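Side-chain contact in exoribonuclease II, mitochondrial (Candida glabrata, PDB 6F3H), which is a mitochondrial exoribonuclease that degrades RNA from the 3' to the 5' end, probably as the nuclease component of the mtEXO degradosome: residues Ser444-Ser447 against Leu451-Ser454. The protein carries 1 engineered substitution. Residues are numbered along the deposited sequence; the frame is centred on the assembly and turned at random.
Sequences SGIS and LRVS
Ile446 reaches the first turn of helix 449-456 through both branches of its side chain and touches Leu451 and Arg452 there. It supplies 70 of the 152 Å² buried in total, nearly half. The branches straddle one methyl: Leu451 CD2 lies 3.6 Å from Ile446 CG1 and 3.7 Å from Ile446 CG2, so the leucine tip sits at the fork rather than against a single arm. The two side chains cross at about a right angle. Ile446 CG2, swung opposite the backbone N while CG1 stays beside it (chi1 -72°), does double duty, since it also rests 3.5 Å from Arg452 CG.

Arg452 thus contributes aliphatic chain rather than charge. Its CG lies beside its own backbone N, which brings it alongside Ile446 CG2; a bend at chi3 (-29°) then takes the guanidinium off the isoleucine, with Arg452 NE 5.8 Å from Ile446 CG2. No hydrogen bond joins the two segments; the nearest pair of CA atoms, those of Ile446 and Arg452, is 7.0 Å apart, and the gap is bridged by side chains alone.

Two polar bonds tie down the chain that links the contacting residues: Ser447 N donates to Glu437 OE1, and Leu451 N donates to Asp448 OD1. Glu437 also packs on both Ile446 and Leu451, and Ile446 touches Phe723 as well.

An apolar residue just ahead of a helix, folded back onto its first turn, is akin to a hydrophobic staple, though probably set off by one residue, Ile446 standing a position before N'. Here it starts three residues before helix 449-456 and engages the third and fourth helical residues, joining the loop after strand 421-429 to that helix within the RNB domain.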
# COMPACT_ATOMS: atom_id res chain seq x y z
N SER A 444 29.30 -3.47 9.05
CA SER A 444 27.98 -4.05 9.29
C SER A 444 26.92 -2.97 9.05
O SER A 444 27.18 -1.78 9.25
CB SER A 444 27.88 -4.61 10.71
N GLY A 445 25.74 -3.40 8.62
CA GLY A 445 24.73 -2.41 8.26
C GLY A 445 25.01 -1.70 6.94
O GLY A 445 25.82 -2.15 6.11
N ILE A 446 24.32 -0.59 6.73
CA ILE A 446 24.33 0.17 5.48
C ILE A 446 25.04 1.50 5.64
O ILE A 446 24.64 2.34 6.46
CB ILE A 446 22.90 0.40 4.93
CG1 ILE A 446 22.28 -0.90 4.37
CG2 ILE A 446 22.90 1.51 3.87
CD1 ILE A 446 22.18 -2.10 5.31
N SER A 447 26.07 1.73 4.84
CA SER A 447 26.79 3.00 4.87
C SER A 447 26.40 3.93 3.74
O SER A 447 26.70 5.13 3.81
CB SER A 447 28.31 2.75 4.82
N LEU A 451 21.60 4.00 -1.11
CA LEU A 451 20.89 2.81 -0.70
C LEU A 451 19.93 3.10 0.44
O LEU A 451 18.78 2.65 0.41
CB LEU A 451 21.89 1.73 -0.30
CG LEU A 451 21.23 0.45 0.22
CD1 LEU A 451 20.46 -0.20 -0.93
CD2 LEU A 451 22.28 -0.50 0.77
N ARG A 452 20.37 3.87 1.43
CA ARG A 452 19.48 4.25 2.52
C ARG A 452 18.25 4.95 1.98
O ARG A 452 17.12 4.67 2.40
CB ARG A 452 20.20 5.19 3.48
CG ARG A 452 21.28 4.63 4.36
CD ARG A 452 21.75 5.76 5.29
NE ARG A 452 21.60 7.11 4.69
CZ ARG A 452 20.61 7.98 4.96
NH1 ARG A 452 20.60 9.16 4.35
NH2 ARG A 452 19.64 7.68 5.82
N VAL A 453 18.45 5.89 1.07
CA VAL A 453 17.33 6.60 0.49
C VAL A 453 16.40 5.63 -0.22
O VAL A 453 15.17 5.70 -0.08
CB VAL A 453 17.84 7.67 -0.49
CG1 VAL A 453 16.67 8.34 -1.18
CG2 VAL A 453 18.70 8.64 0.25
N SER A 454 16.97 4.72 -0.99
CA SER A 454 16.16 3.82 -1.78
C SER A 454 15.27 3.01 -0.87
O SER A 454 14.04 2.98 -1.03
CB SER A 454 17.07 2.90 -2.58
OG SER A 454 17.96 3.68 -3.35